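MarR-family transcriptional regulator (Bordetella bronchiseptica, PDB 6PCO) regulates biofilm formation, probably as a DNA-binding transcription factor of the MarR family, with its hold on DNA controlled by 6-hydroxynicotinic acid. Local coordinates at residues Q83-C88 against T105-A110; V99-A104 against A110-V115; R122-V127 against R146-E151. All blocks are in the same frame, centred on the assembly; numbering follows the deposited sequence.

Contact 1: residues Q83-C88 against T105-A110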
loop_
_atom_site.group_PDB
_atom_site.type_symbol
_atom_site.label_atom_id
_atom_site.label_comp_id
_atom_site.label_asym_id
_atom_site.label_seq_id
_atom_site.Cartn_x
_atom_site.Cartn_y
_atom_site.Cartn_z
ATOM N N GLN A 83 3.998 -1.124 -11.797
ATOM C CA GLN A 83 4.367 -1.121 -13.192
ATOM C C GLN A 83 3.197 -1.658 -14.040
ATOM O O GLN A 83 2.840 -1.085 -15.100
ATOM C CB GLN A 83 5.614 -1.979 -13.404
ATOM C CG GLN A 83 6.921 -1.233 -13.244
ATOM C CD GLN A 83 8.088 -2.185 -13.180
ATOM O OE1 GLN A 83 8.294 -3.018 -14.065
ATOM N NE2 GLN A 83 8.854 -2.075 -12.107
ATOM N N PHE A 84 2.613 -2.774 -13.589
ATOM C CA PHE A 84 1.604 -3.468 -14.377
ATOM C C PHE A 84 0.386 -2.544 -14.543
ATOM O O PHE A 84 -0.099 -2.299 -15.646
ATOM C CB PHE A 84 1.258 -4.821 -13.744
ATOM C CG PHE A 84 0.071 -5.497 -14.372
ATOM C CD1 PHE A 84 0.159 -6.030 -15.642
ATOM C CD2 PHE A 84 -1.148 -5.544 -13.722
ATOM C CE1 PHE A 84 -0.940 -6.629 -16.237
ATOM C CE2 PHE A 84 -2.242 -6.141 -14.317
ATOM C CZ PHE A 84 -2.135 -6.680 -15.578
ATOM N N VAL A 85 -0.082 -2.013 -13.419
ATOM C CA VAL A 85 -1.218 -1.118 -13.386
ATOM C C VAL A 85 -0.989 0.081 -14.323
ATOM O O VAL A 85 -1.883 0.440 -15.084
ATOM C CB VAL A 85 -1.500 -0.686 -11.936
ATOM C CG1 VAL A 85 -2.370 0.557 -11.867
ATOM C CG2 VAL A 85 -2.144 -1.832 -11.176
ATOM N N VAL A 86 0.180 0.724 -14.251
ATOM C CA VAL A 86 0.449 1.842 -15.127
ATOM C C VAL A 86 0.260 1.386 -16.574
ATOM O O VAL A 86 -0.338 2.091 -17.359
ATOM C CB VAL A 86 1.852 2.434 -14.934
ATOM C CG1 VAL A 86 2.203 3.393 -16.049
ATOM C CG2 VAL A 86 1.996 3.123 -13.597
ATOM N N LEU A 87 0.769 0.197 -16.903
ATOM C CA LEU A 87 0.692 -0.326 -18.266
ATOM C C LEU A 87 -0.775 -0.503 -18.670
ATOM O O LEU A 87 -1.137 -0.108 -19.764
ATOM C CB LEU A 87 1.479 -1.637 -18.373
ATOM C CG LEU A 87 3.001 -1.487 -18.401
ATOM C CD1 LEU A 87 3.662 -2.803 -18.074
ATOM C CD2 LEU A 87 3.498 -0.981 -19.749
ATOM N N CYS A 88 -1.595 -1.069 -17.774
ATOM C CA CYS A 88 -3.045 -1.231 -17.991
ATOM C C CYS A 88 -3.699 0.135 -18.209
ATOM O O CYS A 88 -4.551 0.286 -19.077
ATOM C CB CYS A 88 -3.723 -1.972 -16.849
ATOM S SG CYS A 88 -3.304 -3.733 -16.839
ATOM N N THR A 105 -4.868 6.090 -12.172
ATOM C CA THR A 105 -4.418 4.966 -11.335
ATOM C C THR A 105 -4.544 5.254 -9.830
ATOM O O THR A 105 -4.625 4.313 -9.048
ATOM C CB THR A 105 -2.971 4.576 -11.666
ATOM O OG1 THR A 105 -2.075 5.651 -11.379
ATOM C CG2 THR A 105 -2.792 4.191 -13.117
ATOM N N ALA A 106 -4.526 6.534 -9.427
ATOM C CA ALA A 106 -4.478 6.961 -7.999
ATOM C C ALA A 106 -3.176 6.482 -7.339
ATOM O O ALA A 106 -3.094 6.340 -6.106
ATOM C CB ALA A 106 -5.690 6.460 -7.238
ATOM N N ILE A 107 -2.151 6.240 -8.163
ATOM C CA ILE A 107 -0.807 6.019 -7.679
ATOM C C ILE A 107 -0.124 7.385 -7.581
ATOM O O ILE A 107 -0.319 8.237 -8.463
ATOM C CB ILE A 107 -0.049 5.064 -8.610
ATOM C CG1 ILE A 107 -0.696 3.676 -8.604
ATOM C CG2 ILE A 107 1.432 5.026 -8.253
ATOM C CD1 ILE A 107 -0.066 2.692 -9.553
ATOM N N ASP A 108 0.665 7.575 -6.514
ATOM C CA ASP A 108 1.318 8.844 -6.263
ATOM C C ASP A 108 2.346 9.082 -7.369
ATOM O O ASP A 108 2.842 8.140 -8.007
ATOM C CB ASP A 108 1.944 8.935 -4.867
ATOM C CG ASP A 108 2.980 7.870 -4.566
ATOM O OD1 ASP A 108 2.572 6.762 -4.142
ATOM O OD2 ASP A 108 4.184 8.151 -4.773
ATOM N N GLN A 109 2.645 10.369 -7.544
ATOM C CA GLN A 109 3.418 10.911 -8.627
ATOM C C GLN A 109 4.855 10.386 -8.584
ATOM O O GLN A 109 5.458 10.134 -9.639
ATOM C CB GLN A 109 3.392 12.438 -8.539
ATOM C CG GLN A 109 3.886 13.141 -9.796
ATOM C CD GLN A 109 3.331 14.544 -9.863
ATOM O OE1 GLN A 109 2.774 14.972 -10.873
ATOM N NE2 GLN A 109 3.443 15.262 -8.758
ATOM N N ALA A 110 5.399 10.244 -7.371
ATOM C CA ALA A 110 6.774 9.743 -7.197
ATOM C C ALA A 110 6.856 8.290 -7.703
ATOM O O ALA A 110 7.752 7.938 -8.487
ATOM C CB ALA A 110 7.227 9.881 -5.753
#
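Thr105 faces Val85 with its carbon branch and keeps its hydroxyl for the backbone. From the base outward, its CB already lies 4.1 Å from Val85 CG1. The methyl CG2 comes closer, 3.9 Å from the same CG1, and it also lies 4.5 Å from Val86 CA. A chi1 of 63° stands OG1 between the backbone N and the carbonyl carbon, turned to the chain itself: it accepts from Ile107 N at 3.3 Å, forming an ST turn, and also hydrogen-bonds to Val101 O one helical turn back. Threonine suits the site because one branch packs while the other ties down the chain. That chain is the turn of the helix-turn-helix, joining helix 98-105 to helix 109-121, and Val85 and Val86 of helix 81-93 pack against it. The backbone bends at Ala106, whose positive phi ends helical geometry, and Ile107 then drops back into the core. Ile107 is long enough for its CD1 to reach 3.9 Å from Val85 CG1, the methyl that Thr105 also meets. Val85 thus serves two neighbours through one branch, and its side chain also touches the bound 1,4-butanediol. Thr105 O receives a hydrogen bond from His57 of the second subunit.

Contact 2: residues V99-A104 against A110-V115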
loop_
_atom_site.group_PDB
_atom_site.type_symbol
_atom_site.label_atom_id
_atom_site.label_comp_id
_atom_site.label_asym_id
_atom_site.label_seq_id
_atom_site.Cartn_x
_atom_site.Cartn_y
_atom_site.Cartn_z
ATOM N N VAL A 99 0.304 13.275 -14.863
ATOM C CA VAL A 99 -0.852 13.457 -13.963
ATOM C C VAL A 99 -2.025 12.604 -14.479
ATOM O O VAL A 99 -2.742 12.042 -13.678
ATOM C CB VAL A 99 -1.253 14.935 -13.742
ATOM C CG1 VAL A 99 -0.054 15.795 -13.356
ATOM C CG2 VAL A 99 -1.997 15.543 -14.922
ATOM N N ASP A 100 -2.192 12.478 -15.802
ATOM C CA ASP A 100 -3.205 11.578 -16.368
ATOM C C ASP A 100 -3.072 10.185 -15.744
ATOM O O ASP A 100 -4.088 9.555 -15.358
ATOM C CB ASP A 100 -3.100 11.434 -17.892
ATOM C CG ASP A 100 -3.611 12.622 -18.690
ATOM O OD1 ASP A 100 -4.598 13.242 -18.247
ATOM O OD2 ASP A 100 -3.014 12.915 -19.754
ATOM N N VAL A 101 -1.823 9.706 -15.645
ATOM C CA VAL A 101 -1.554 8.378 -15.080
ATOM C C VAL A 101 -1.821 8.382 -13.570
ATOM O O VAL A 101 -2.382 7.436 -13.036
ATOM C CB VAL A 101 -0.135 7.880 -15.393
ATOM C CG1 VAL A 101 0.124 6.541 -14.720
ATOM C CG2 VAL A 101 0.103 7.773 -16.893
ATOM N N VAL A 102 -1.441 9.460 -12.889
ATOM C CA VAL A 102 -1.743 9.599 -11.466
ATOM C C VAL A 102 -3.267 9.569 -11.255
ATOM O O VAL A 102 -3.743 8.902 -10.356
ATOM C CB VAL A 102 -1.080 10.854 -10.859
ATOM C CG1 VAL A 102 -1.546 11.100 -9.434
ATOM C CG2 VAL A 102 0.446 10.769 -10.895
ATOM N N LYS A 103 -4.028 10.227 -12.130
ATOM C CA LYS A 103 -5.491 10.274 -12.019
ATOM C C LYS A 103 -6.075 8.907 -12.372
ATOM O O LYS A 103 -6.859 8.338 -11.628
ATOM C CB LYS A 103 -6.085 11.366 -12.917
ATOM N N ALA A 104 -5.678 8.377 -13.523
ATOM C CA ALA A 104 -6.215 7.112 -13.972
ATOM C C ALA A 104 -5.972 6.019 -12.928
ATOM O O ALA A 104 -6.778 5.128 -12.834
ATOM C CB ALA A 104 -5.608 6.738 -15.292
ATOM N N ALA A 110 5.399 10.244 -7.371
ATOM C CA ALA A 110 6.774 9.743 -7.197
ATOM C C ALA A 110 6.856 8.290 -7.703
ATOM O O ALA A 110 7.752 7.938 -8.487
ATOM C CB ALA A 110 7.227 9.881 -5.753
ATOM N N THR A 111 5.910 7.450 -7.265
ATOM C CA THR A 111 5.825 6.077 -7.740
ATOM C C THR A 111 5.658 6.063 -9.273
ATOM O O THR A 111 6.308 5.250 -9.964
ATOM C CB THR A 111 4.704 5.310 -7.024
ATOM O OG1 THR A 111 4.838 5.461 -5.609
ATOM C CG2 THR A 111 4.676 3.839 -7.385
ATOM N N VAL A 112 4.815 6.956 -9.818
ATOM C CA VAL A 112 4.560 6.976 -11.283
ATOM C C VAL A 112 5.861 7.298 -12.038
ATOM O O VAL A 112 6.206 6.573 -12.946
ATOM C CB VAL A 112 3.410 7.920 -11.695
ATOM C CG1 VAL A 112 3.316 8.073 -13.202
ATOM C CG2 VAL A 112 2.069 7.454 -11.157
ATOM N N ARG A 113 6.578 8.368 -11.672
ATOM C CA ARG A 113 7.779 8.763 -12.448
ATOM C C ARG A 113 8.777 7.601 -12.425
ATOM O O ARG A 113 9.495 7.332 -13.406
ATOM C CB ARG A 113 8.404 10.060 -11.923
ATOM C CG ARG A 113 8.999 9.935 -10.531
ATOM C CD ARG A 113 9.577 11.208 -9.939
ATOM N NE ARG A 113 10.060 10.938 -8.591
ATOM C CZ ARG A 113 11.057 10.095 -8.303
ATOM N NH1 ARG A 113 11.759 9.505 -9.276
ATOM N NH2 ARG A 113 11.318 9.816 -7.039
ATOM N N GLY A 114 8.812 6.899 -11.290
ATOM C CA GLY A 114 9.711 5.798 -11.119
ATOM C C GLY A 114 9.343 4.654 -12.038
ATOM O O GLY A 114 10.193 4.114 -12.737
ATOM N N VAL A 115 8.048 4.305 -12.045
ATOM C CA VAL A 115 7.515 3.325 -12.994
ATOM C C VAL A 115 7.859 3.734 -14.430
ATOM O O VAL A 115 8.375 2.934 -15.207
ATOM C CB VAL A 115 5.999 3.153 -12.849
ATOM C CG1 VAL A 115 5.440 2.421 -14.057
ATOM C CG2 VAL A 115 5.632 2.450 -11.543
#
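Val101, Val102 and Val112 share one side-chain rotamer, with CG1 set opposite the backbone N and CG2 opposite the carbonyl carbon. For Val112 (chi1 171°) this spreads the two methyls like a fork toward helix 98-105, CG1 chiefly toward Val101 and CG2 chiefly toward Val102. Its CG1 lies 3.9 Å from Val101 CG1 and 4.1 Å from Val101 CB. Its CG2 is 3.7 Å from Val102 CG2, and also comes within 4.2 Å of Val101 CG1.

The two partners offer different branches. Val101 (chi1 177°) points at the other helix and presents CG1, whereas Val102 flanks the interface and brings in the methyl that lies beside its backbone N. Because Val112 meets both valines, it supplies more than half of the surface buried here; its CA stands 6.8 Å from Val102 CA. Valine fits because its short, beta-branched side chain has little freedom on a helix and presents two methyls already fixed in direction. No hydrogen bond crosses between the two segments; they are held by apolar packing.

Polar groups look after the helix starts instead. Asp100 OD2 accepts from Ser97 N, and Asp108, the N-cap residue, accepts from Thr111 N through OD2. Val101 also packs on Val86 of helix 81-93, and Val112 on Ile107 in the turn between the two helices. Two short helices, separated by a tight turn and clasped by branched aliphatic side chains, are the classic helix-turn-helix; helix 109-121 holds the place of the recognition helix, which in MarR relatives enters the major groove of DNA.

Contact 3: residues R122-V127 against R146-E151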
loop_
_atom_site.group_PDB
_atom_site.type_symbol
_atom_site.label_atom_id
_atom_site.label_comp_id
_atom_site.label_asym_id
_atom_site.label_seq_id
_atom_site.Cartn_x
_atom_site.Cartn_y
_atom_site.Cartn_z
ATOM N N ARG A 122 13.030 -0.605 -20.385
ATOM C CA ARG A 122 12.726 -1.866 -21.042
ATOM C C ARG A 122 11.998 -1.625 -22.376
ATOM O O ARG A 122 11.508 -2.576 -22.970
ATOM C CB ARG A 122 11.894 -2.748 -20.108
ATOM C CG ARG A 122 12.589 -3.133 -18.807
ATOM C CD ARG A 122 11.748 -4.030 -17.897
ATOM N NE ARG A 122 11.385 -5.269 -18.574
ATOM C CZ ARG A 122 10.396 -6.079 -18.228
ATOM N NH1 ARG A 122 9.782 -5.942 -17.062
ATOM N NH2 ARG A 122 10.027 -7.031 -19.060
ATOM N N LYS A 123 11.907 -0.368 -22.835
ATOM C CA LYS A 123 11.275 -0.014 -24.126
ATOM C C LYS A 123 9.794 -0.431 -24.187
ATOM O O LYS A 123 9.265 -0.614 -25.279
ATOM C CB LYS A 123 12.016 -0.696 -25.277
ATOM C CG LYS A 123 13.436 -0.208 -25.510
ATOM C CD LYS A 123 13.532 0.955 -26.478
ATOM C CE LYS A 123 14.888 1.045 -27.148
ATOM N NZ LYS A 123 15.965 1.302 -26.162
ATOM N N LEU A 124 9.122 -0.542 -23.031
ATOM C CA LEU A 124 7.720 -0.954 -22.952
ATOM C C LEU A 124 6.772 0.250 -23.092
ATOM O O LEU A 124 5.574 0.074 -23.359
ATOM C CB LEU A 124 7.485 -1.660 -21.621
ATOM C CG LEU A 124 8.253 -2.966 -21.417
ATOM C CD1 LEU A 124 8.057 -3.453 -19.987
ATOM C CD2 LEU A 124 7.839 -4.045 -22.415
ATOM N N LEU A 125 7.289 1.470 -22.897
ATOM C CA LEU A 125 6.535 2.683 -23.225
ATOM C C LEU A 125 7.488 3.690 -23.870
ATOM O O LEU A 125 8.670 3.666 -23.589
ATOM C CB LEU A 125 5.847 3.262 -21.979
ATOM C CG LEU A 125 6.749 3.623 -20.800
ATOM C CD1 LEU A 125 7.498 4.925 -21.035
ATOM C CD2 LEU A 125 5.935 3.730 -19.523
ATOM N N ALA A 126 6.926 4.538 -24.741
ATOM C CA ALA A 126 7.623 5.610 -25.446
ATOM C C ALA A 126 7.265 6.968 -24.833
ATOM O O ALA A 126 6.198 7.135 -24.235
ATOM C CB ALA A 126 7.266 5.578 -26.906
ATOM N N VAL A 127 8.173 7.933 -25.005
ATOM C CA VAL A 127 7.979 9.304 -24.563
ATOM C C VAL A 127 7.920 10.209 -25.797
ATOM O O VAL A 127 8.753 10.103 -26.675
ATOM C CB VAL A 127 9.089 9.739 -23.593
ATOM C CG1 VAL A 127 9.106 11.246 -23.393
ATOM C CG2 VAL A 127 8.955 9.024 -22.257
ATOM N N ARG A 146 2.134 -3.254 -25.263
ATOM C CA ARG A 146 0.783 -3.755 -25.477
ATOM C C ARG A 146 0.791 -5.287 -25.428
ATOM O O ARG A 146 -0.076 -5.898 -24.825
ATOM C CB ARG A 146 0.254 -3.207 -26.800
ATOM C CG ARG A 146 -1.225 -3.432 -27.063
ATOM C CD ARG A 146 -1.652 -2.654 -28.309
ATOM N NE ARG A 146 -1.688 -1.201 -28.094
ATOM C CZ ARG A 146 -0.748 -0.327 -28.477
ATOM N NH1 ARG A 146 0.221 -0.698 -29.305
ATOM N NH2 ARG A 146 -0.789 0.919 -28.017
ATOM N N ALA A 147 1.811 -5.914 -26.014
ATOM C CA ALA A 147 1.867 -7.386 -26.014
ATOM C C ALA A 147 1.937 -7.905 -24.566
ATOM O O ALA A 147 1.147 -8.755 -24.158
ATOM C CB ALA A 147 3.024 -7.853 -26.850
ATOM N N LEU A 148 2.847 -7.322 -23.781
ATOM C CA LEU A 148 3.104 -7.736 -22.419
ATOM C C LEU A 148 1.840 -7.583 -21.552
ATOM O O LEU A 148 1.510 -8.485 -20.796
ATOM C CB LEU A 148 4.289 -6.924 -21.888
ATOM C CG LEU A 148 4.655 -7.156 -20.419
ATOM C CD1 LEU A 148 5.101 -8.587 -20.151
ATOM C CD2 LEU A 148 5.727 -6.172 -19.980
ATOM N N VAL A 149 1.131 -6.455 -21.665
ATOM C CA VAL A 149 -0.161 -6.264 -20.987
ATOM C C VAL A 149 -1.095 -7.442 -21.306
ATOM O O VAL A 149 -1.690 -7.999 -20.410
ATOM C CB VAL A 149 -0.818 -4.936 -21.408
ATOM C CG1 VAL A 149 -2.290 -4.858 -21.018
ATOM C CG2 VAL A 149 -0.068 -3.748 -20.858
ATOM N N GLU A 150 -1.238 -7.765 -22.599
ATOM C CA GLU A 150 -2.108 -8.834 -23.079
ATOM C C GLU A 150 -1.622 -10.196 -22.542
ATOM O O GLU A 150 -2.433 -10.959 -22.036
ATOM C CB GLU A 150 -2.210 -8.792 -24.608
ATOM C CG GLU A 150 -3.043 -7.618 -25.143
ATOM C CD GLU A 150 -4.406 -7.370 -24.490
ATOM O OE1 GLU A 150 -5.237 -8.312 -24.444
ATOM O OE2 GLU A 150 -4.645 -6.230 -24.020
ATOM N N GLU A 151 -0.308 -10.470 -22.602
ATOM C CA GLU A 151 0.296 -11.676 -22.020
ATOM C C GLU A 151 -0.023 -11.846 -20.521
ATOM O O GLU A 151 -0.179 -12.984 -20.038
ATOM C CB GLU A 151 1.817 -11.661 -22.154
ATOM C CG GLU A 151 2.328 -11.880 -23.562
ATOM C CD GLU A 151 1.724 -13.086 -24.245
ATOM O OE1 GLU A 151 1.743 -14.172 -23.622
ATOM O OE2 GLU A 151 1.206 -12.927 -25.383
#
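Arg122 NH2 forms a salt bridge with Asp76 OD2, and the same nitrogen is 4.5 Å from Leu148 CD2, which approaches the guanidinium obliquely. Leu124 lies over the guanidinium: its CD1 sits 3.9 Å above the plane, over the centre of the group. Arginine suits this border position because its flat head can rest on a methyl while its N-H groups stay with an acid.

The contact proper is between two leucines. Leu124 CD1 lies 3.6 Å from Leu148 CD2, and Leu124 CD2 is 3.9 Å from that same methyl, so Leu148 pushes one branch against both tips of its partner. Leu148 has CG opposite its backbone N (chi1 176°), which extends the side chain out from its helix. The CB of Leu124 does not point at helix 143-164, but the end of its side chain comes nearer to it. Leu124 is placed by a Schellman motif ending helix 109-121, in which Lys123 takes positive phi and Leu124 N bonds to Leu119 O.

Beyond it the chain becomes strand 125-129, which pairs antiparallel with strand 137-141 as the wing of a winged helix-turn-helix. Leu124 also packs on Leu119 of helix 109-121, and Val149, next to Leu148 on helix 143-164, packs on Arg91 of helix 81-93.

In the fold
Contacts 1 and 2 are nearly one packing unit: their centres are 5 Å apart, Ile107 O lies 3.7 Å from Val112 CG2, and Val86 CG2 meets Val115 CG1 at 3.5 Å. Val86 also packs on Val101, so helix 81-93 touches both helices of the helix-turn-helix. Contact 3 is centred about 14 Å from contact 1 and 16 Å from contact 2; it joins the turn leading into the wing to helix 143-164. It still touches contact 1, through Leu87 CB and Val149 CG2 at 3.6 Å. Bound 1,4-butanediol, in a pocket with His66, Val85 and Thr160, lies about 4 Å from the Val85 side chain, but about 13 Å from that of Val101 and 14 Å from that of Leu148.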